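Local coordinates for solute Binding Protein, BlMnBP1 in complex with mannotrisoe (Bifidobacterium animalis subsp. lactis, PDB 6I5V) that binds beta-manno-oligosaccharides such as mannotriose as the solute-binding protein of an ABC transporter, probably handing them on for uptake into the cell, at residues 23-28 with 58-63; 207-212 with 421-426. All coordinates share one frame; numbering follows the deposited sequence.

Contact 1: 23-28 with 58-63; sequences ITFMNN and VKVQTD. With BMA (beta-D-mannopyranose), chain B.
Asn27 of 23-28 and Thr62 of 58-63 run side by side at the end of two parallel strands. From CB, the Asn27 side chain turns between the backbone N and carbonyl carbon (chi1 64°), which swings its amide back toward Thr62. CG lies 3.7 Å from Thr62 CG2, and OD1 comes to 3.2 Å from the same methyl while accepting a hydrogen bond from Arg29 N and a weak one from Trp42 NE1; ND2 hangs 3.2 Å above the plane of the Phe25 ring, offset toward its rim, and reaches Val60 CG1. Phe25 CD2 lies 3.8 Å from Val60 CG2. On the other face of the sheet, Thr24 CG2 rests against the Gln61 amide, 3.5 Å from CD. Four backbone hydrogen bonds join the strands, Gln61 N to Phe25 O being nearly straight (172°). Beyond the strand, Asn28 ND2 donates hydrogen bonds to O6 (2.8 Å) and O2 (3.1 Å) of the mannose. With an alanine here, both sugar oxygens would probably lose this donor and the mannose would be held less firmly. Both strands belong to a beta-alpha-beta unit: helix 42-52 packs on Val58 and Val60, its Trp42 meets Phe25 edge-to-face, strand 83-85 pairs with the other edge of strand 21-27, and helix 66-76 touches Met26 through Arg73 and Asn28 through Tyr66.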
loop_
_atom_site.group_PDB
_atom_site.type_symbol
_atom_site.label_atom_id
_atom_site.label_comp_id
_atom_site.label_asym_id
_atom_site.label_seq_id
_atom_site.Cartn_x
_atom_site.Cartn_y
_atom_site.Cartn_z
ATOM N N ILE A 23 24.107 -5.276 10.268
ATOM C CA ILE A 23 23.310 -5.335 9.042
ATOM C C ILE A 23 22.559 -4.025 8.836
ATOM O O ILE A 23 22.146 -3.341 9.783
ATOM C CB ILE A 23 22.288 -6.486 9.003
ATOM C CG1 ILE A 23 21.239 -6.294 10.098
ATOM C CG2 ILE A 23 22.997 -7.805 9.045
ATOM C CD1 ILE A 23 20.127 -7.215 9.963
ATOM N N THR A 24 22.347 -3.712 7.567
ATOM C CA THR A 24 21.818 -2.421 7.158
ATOM C C THR A 24 20.410 -2.624 6.601
ATOM O O THR A 24 20.189 -3.428 5.687
ATOM C CB THR A 24 22.752 -1.759 6.162
ATOM O OG1 THR A 24 23.817 -1.180 6.900
ATOM C CG2 THR A 24 22.069 -0.631 5.413
ATOM N N PHE A 25 19.458 -1.935 7.199
ATOM C CA PHE A 25 18.041 -2.123 6.916
ATOM C C PHE A 25 17.527 -0.807 6.349
ATOM O O PHE A 25 17.550 0.220 7.036
ATOM C CB PHE A 25 17.326 -2.562 8.193
ATOM C CG PHE A 25 15.822 -2.439 8.148
ATOM C CD1 PHE A 25 15.103 -2.767 7.006
ATOM C CD2 PHE A 25 15.134 -2.016 9.272
ATOM C CE1 PHE A 25 13.704 -2.638 6.992
ATOM C CE2 PHE A 25 13.734 -1.884 9.269
ATOM C CZ PHE A 25 13.026 -2.194 8.136
ATOM N N MET A 26 17.162 -0.826 5.071
ATOM C CA MET A 26 16.603 0.336 4.400
ATOM C C MET A 26 15.078 0.288 4.469
ATOM O O MET A 26 14.466 -0.711 4.069
ATOM C CB MET A 26 17.019 0.383 2.929
ATOM C CG MET A 26 18.492 0.365 2.632
ATOM S SD MET A 26 18.842 0.260 0.853
ATOM C CE MET A 26 17.944 1.701 0.255
ATOM N N ASN A 27 14.440 1.378 4.894
ATOM C CA ASN A 27 12.977 1.375 4.816
ATOM C C ASN A 27 12.451 2.782 4.547
ATOM O O ASN A 27 13.215 3.757 4.499
ATOM C CB ASN A 27 12.343 0.783 6.081
ATOM C CG ASN A 27 12.628 1.600 7.295
ATOM O OD1 ASN A 27 11.971 2.640 7.550
ATOM N ND2 ASN A 27 13.627 1.161 8.067
ATOM N N ASN A 28 11.110 2.863 4.371
ATOM C CA ASN A 28 10.417 4.095 4.029
ATOM C C ASN A 28 10.009 4.925 5.242
ATOM O O ASN A 28 9.573 6.070 5.067
ATOM C CB ASN A 28 9.146 3.787 3.199
ATOM C CG ASN A 28 8.145 2.895 3.959
ATOM O OD1 ASN A 28 8.550 1.991 4.661
ATOM N ND2 ASN A 28 6.835 3.175 3.831
ATOM N N VAL A 58 21.970 -3.287 14.039
ATOM C CA VAL A 58 21.084 -2.940 12.942
ATOM C C VAL A 58 21.203 -1.446 12.697
ATOM O O VAL A 58 20.822 -0.638 13.551
ATOM C CB VAL A 58 19.634 -3.345 13.228
ATOM C CG1 VAL A 58 18.752 -2.972 12.060
ATOM C CG2 VAL A 58 19.562 -4.857 13.507
ATOM N N LYS A 59 21.769 -1.081 11.550
ATOM C CA LYS A 59 21.780 0.296 11.084
ATOM C C LYS A 59 20.503 0.492 10.273
ATOM O O LYS A 59 20.272 -0.244 9.308
ATOM C CB LYS A 59 23.014 0.573 10.221
ATOM C CG LYS A 59 24.066 1.501 10.835
ATOM C CD LYS A 59 25.503 1.166 10.363
ATOM C CE LYS A 59 26.533 1.996 11.126
ATOM N NZ LYS A 59 27.945 1.622 10.839
ATOM N N VAL A 60 19.672 1.433 10.682
ATOM C CA VAL A 60 18.406 1.740 9.977
ATOM C C VAL A 60 18.669 2.923 9.059
ATOM O O VAL A 60 19.145 3.928 9.541
ATOM C CB VAL A 60 17.281 2.068 10.968
ATOM C CG1 VAL A 60 16.370 3.157 10.429
ATOM C CG2 VAL A 60 16.484 0.837 11.344
ATOM N N GLN A 61 18.423 2.778 7.771
ATOM C CA GLN A 61 18.526 3.890 6.829
ATOM C C GLN A 61 17.163 4.150 6.208
ATOM O O GLN A 61 16.503 3.218 5.735
ATOM C CB GLN A 61 19.528 3.609 5.721
ATOM C CG GLN A 61 20.765 2.867 6.178
ATOM C CD GLN A 61 21.868 2.878 5.144
ATOM O OE1 GLN A 61 21.620 2.714 3.949
ATOM N NE2 GLN A 61 23.095 3.093 5.597
ATOM N N THR A 62 16.774 5.414 6.176
ATOM C CA THR A 62 15.478 5.804 5.670
ATOM C C THR A 62 15.631 6.975 4.718
ATOM O O THR A 62 16.496 7.841 4.876
ATOM C CB THR A 62 14.515 6.174 6.808
ATOM O OG1 THR A 62 15.117 7.148 7.673
ATOM C CG2 THR A 62 14.147 4.947 7.606
ATOM N N ASP A 63 14.754 6.975 3.725
ATOM C CA ASP A 63 14.764 7.923 2.631
ATOM C C ASP A 63 13.327 8.342 2.358
ATOM O O ASP A 63 12.429 7.493 2.236
ATOM C CB ASP A 63 15.403 7.280 1.398
ATOM C CG ASP A 63 15.866 8.304 0.371
ATOM O OD1 ASP A 63 15.070 9.207 -0.011
ATOM O OD2 ASP A 63 17.035 8.188 -0.058
HETATM C C1 BMA B . 4.500 5.866 3.175
HETATM C C2 BMA B . 4.755 5.552 1.658
HETATM C C3 BMA B . 3.689 4.589 1.125
HETATM C C4 BMA B . 3.540 3.329 2.065
HETATM C C5 BMA B . 3.312 3.783 3.517
HETATM C C6 BMA B . 3.242 2.564 4.488
HETATM O O2 BMA B . 6.027 4.918 1.455
HETATM O O3 BMA B . 3.945 4.203 -0.259
HETATM O O4 BMA B . 2.411 2.561 1.719
HETATM O O5 BMA B . 4.349 4.717 3.955
HETATM O O6 BMA B . 4.468 1.833 4.462
HETATM O O HOH W 1 9.468 7.506 2.820
#

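Contact 2: 207-212 with 421-426; sequences TTKEPF and KAVEDN. With ZN (zinc ion), chain G; ZN (zinc ion), chain K.
Val423, on the last turn of the C-terminal helix, points its side chain at the loop 207-212, and its two methyls divide the work. With CG1 anti to the backbone N (chi1 165°), Val423 CG1 lies 4.0 Å from Thr207 C and also meets Lys209 CG. The other methyl, CG2, sits 3.7 Å from Thr208 O, so the valine is pressed largely against loop backbone. Thr207 and Thr208 direct their own side chains away from the helix; their hydroxyls are bonded back to helix 200-207, through Gln203 O and Val204 O respectively. Lys209 crosses Val423 at a slant with its aliphatic part and then lies alongside Glu424, the two side chains pointing the same way. A bend at the last torsion of the lysine (chi4 -57°) turns NZ to Glu424 OE1, a weak hydrogen bond of 3.3 Å within a salt bridge. The same oxygen binds a zinc ion at 1.9 Å, so OE1 is shared between metal and ammonium, and the cation probably draws charge from the carboxylate and softens the pull on the lysine. A second zinc ion is held by Asn426 O, part of the terminal carboxylate, at 2.1 Å. Asn426 also folds its side chain back, ND2 giving a straight bond (170°) to Ala422 O, with Asp381 as a further partner. Helix 374-382 packs against Val423 through Val378. In this solute-binding protein of the PBP clan, the end of the C-terminal helix 408-425 is thus laid against the loop after helix 200-207, a small apolar contact edged by an ion pair, with one zinc ion on Glu424 and one on the terminal carboxylate.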
loop_
_atom_site.group_PDB
_atom_site.type_symbol
_atom_site.label_atom_id
_atom_site.label_comp_id
_atom_site.label_asym_id
_atom_site.label_seq_id
_atom_site.Cartn_x
_atom_site.Cartn_y
_atom_site.Cartn_z
ATOM N N THR A 207 -6.265 -9.521 -19.298
ATOM C CA THR A 207 -6.922 -10.090 -20.474
ATOM C C THR A 207 -8.082 -9.221 -20.986
ATOM O O THR A 207 -8.793 -9.628 -21.903
ATOM C CB THR A 207 -7.410 -11.523 -20.165
ATOM O OG1 THR A 207 -8.361 -11.517 -19.087
ATOM C CG2 THR A 207 -6.230 -12.422 -19.759
ATOM N N THR A 208 -8.270 -8.019 -20.438
ATOM C CA THR A 208 -9.306 -7.081 -20.878
ATOM C C THR A 208 -8.651 -5.889 -21.583
ATOM O O THR A 208 -7.859 -5.166 -20.984
ATOM C CB THR A 208 -10.125 -6.614 -19.671
ATOM O OG1 THR A 208 -10.668 -7.749 -18.985
ATOM C CG2 THR A 208 -11.285 -5.645 -20.085
ATOM N N LYS A 209 -8.971 -5.696 -22.857
ATOM C CA LYS A 209 -8.377 -4.607 -23.627
ATOM C C LYS A 209 -8.701 -3.237 -23.027
ATOM O O LYS A 209 -7.809 -2.394 -22.888
ATOM C CB LYS A 209 -8.850 -4.674 -25.082
ATOM C CG LYS A 209 -8.359 -5.922 -25.805
ATOM C CD LYS A 209 -9.215 -6.246 -27.008
ATOM C CE LYS A 209 -8.679 -7.450 -27.786
ATOM N NZ LYS A 209 -7.269 -7.263 -28.235
ATOM N N GLU A 210 -9.959 -2.991 -22.649
ATOM C CA GLU A 210 -10.397 -1.643 -22.260
ATOM C C GLU A 210 -11.036 -1.630 -20.874
ATOM O O GLU A 210 -12.211 -1.264 -20.707
ATOM C CB GLU A 210 -11.341 -1.078 -23.318
ATOM C CG GLU A 210 -10.612 -0.738 -24.610
ATOM C CD GLU A 210 -11.516 -0.198 -25.711
ATOM O OE1 GLU A 210 -12.751 -0.086 -25.525
ATOM O OE2 GLU A 210 -10.982 0.094 -26.793
ATOM N N PRO A 211 -10.253 -1.960 -19.843
ATOM C CA PRO A 211 -10.789 -2.103 -18.482
ATOM C C PRO A 211 -11.086 -0.807 -17.744
ATOM O O PRO A 211 -11.691 -0.862 -16.649
ATOM C CB PRO A 211 -9.665 -2.830 -17.777
ATOM C CG PRO A 211 -8.466 -2.183 -18.386
ATOM C CD PRO A 211 -8.792 -2.127 -19.855
ATOM N N PHE A 212 -10.659 0.344 -18.280
ATOM C CA PHE A 212 -10.847 1.630 -17.617
ATOM C C PHE A 212 -12.084 2.336 -18.120
ATOM O O PHE A 212 -12.412 3.403 -17.613
ATOM C CB PHE A 212 -9.588 2.540 -17.783
ATOM C CG PHE A 212 -8.330 1.831 -17.450
ATOM C CD1 PHE A 212 -8.078 1.459 -16.162
ATOM C CD2 PHE A 212 -7.392 1.521 -18.433
ATOM C CE1 PHE A 212 -6.933 0.729 -15.848
ATOM C CE2 PHE A 212 -6.251 0.809 -18.131
ATOM C CZ PHE A 212 -6.006 0.417 -16.841
ATOM N N LYS A 421 -3.482 -2.104 -26.613
ATOM C CA LYS A 421 -2.353 -2.555 -27.412
ATOM C C LYS A 421 -1.529 -3.565 -26.635
ATOM O O LYS A 421 -1.142 -4.609 -27.169
ATOM C CB LYS A 421 -1.476 -1.385 -27.843
ATOM C CG LYS A 421 -0.182 -1.799 -28.500
ATOM C CD LYS A 421 0.429 -0.670 -29.353
ATOM C CE LYS A 421 1.955 -0.520 -29.199
ATOM N NZ LYS A 421 2.358 0.940 -29.334
ATOM N N ALA A 422 -1.227 -3.251 -25.377
ATOM C CA ALA A 422 -0.372 -4.121 -24.584
ATOM C C ALA A 422 -1.038 -5.475 -24.329
ATOM O O ALA A 422 -0.351 -6.498 -24.202
ATOM C CB ALA A 422 -0.028 -3.421 -23.269
ATOM N N VAL A 423 -2.366 -5.508 -24.257
ATOM C CA VAL A 423 -3.047 -6.775 -23.993
ATOM C C VAL A 423 -2.932 -7.672 -25.206
ATOM O O VAL A 423 -2.560 -8.856 -25.096
ATOM C CB VAL A 423 -4.507 -6.526 -23.570
ATOM C CG1 VAL A 423 -5.371 -7.831 -23.652
ATOM C CG2 VAL A 423 -4.491 -5.970 -22.139
ATOM N N GLU A 424 -3.148 -7.095 -26.390
ATOM C CA GLU A 424 -3.069 -7.868 -27.621
ATOM C C GLU A 424 -1.665 -8.380 -27.847
ATOM O O GLU A 424 -1.477 -9.518 -28.296
ATOM C CB GLU A 424 -3.512 -7.025 -28.820
ATOM C CG GLU A 424 -3.347 -7.739 -30.175
ATOM C CD GLU A 424 -3.934 -9.148 -30.168
ATOM O OE1 GLU A 424 -5.040 -9.326 -29.596
ATOM O OE2 GLU A 424 -3.281 -10.079 -30.710
ATOM N N ASP A 425 -0.670 -7.539 -27.541
ATOM C CA ASP A 425 0.733 -7.891 -27.676
ATOM C C ASP A 425 1.147 -9.064 -26.783
ATOM O O ASP A 425 2.097 -9.780 -27.123
ATOM C CB ASP A 425 1.605 -6.686 -27.331
ATOM C CG ASP A 425 1.773 -5.729 -28.492
ATOM O OD1 ASP A 425 1.204 -6.033 -29.583
ATOM O OD2 ASP A 425 2.485 -4.692 -28.298
ATOM N N ASN A 426 0.493 -9.253 -25.635
ATOM C CA ASN A 426 0.878 -10.309 -24.691
ATOM C C ASN A 426 -0.128 -11.437 -24.589
ATOM O O ASN A 426 -1.106 -11.445 -25.308
ATOM C CB ASN A 426 1.063 -9.732 -23.298
ATOM C CG ASN A 426 2.311 -8.898 -23.185
ATOM O OD1 ASN A 426 3.420 -9.423 -22.962
ATOM N ND2 ASN A 426 2.148 -7.582 -23.385
ATOM O OXT ASN A 426 -0.017 -12.318 -23.729
HETATM ZN ZN ZN G . -2.708 -12.164 -26.435
HETATM ZN ZN ZN K . -6.303 -10.510 -30.447
#

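Contact 1 closes before contact 2 opens along the chain, and the two lie in different parts of the fold: their centres are 39 Å apart, and their nearest atoms about 24 Å. Contact 1 belongs to a mixed sheet that also holds strands 83-85 and 296-308 and ends at the mannose, so it bears on the pocket directly. Contact 2 lies in neither sheet; it joins the loop between helices 200-207 and 222-235 to the chain's final helix, bringing together segments 209 residues apart at their closest ends. They share no helix or strand. The first thus combines an early beta-alpha-beta unit with sugar binding, whereas the second joins the final helix to a loop far earlier in the chain.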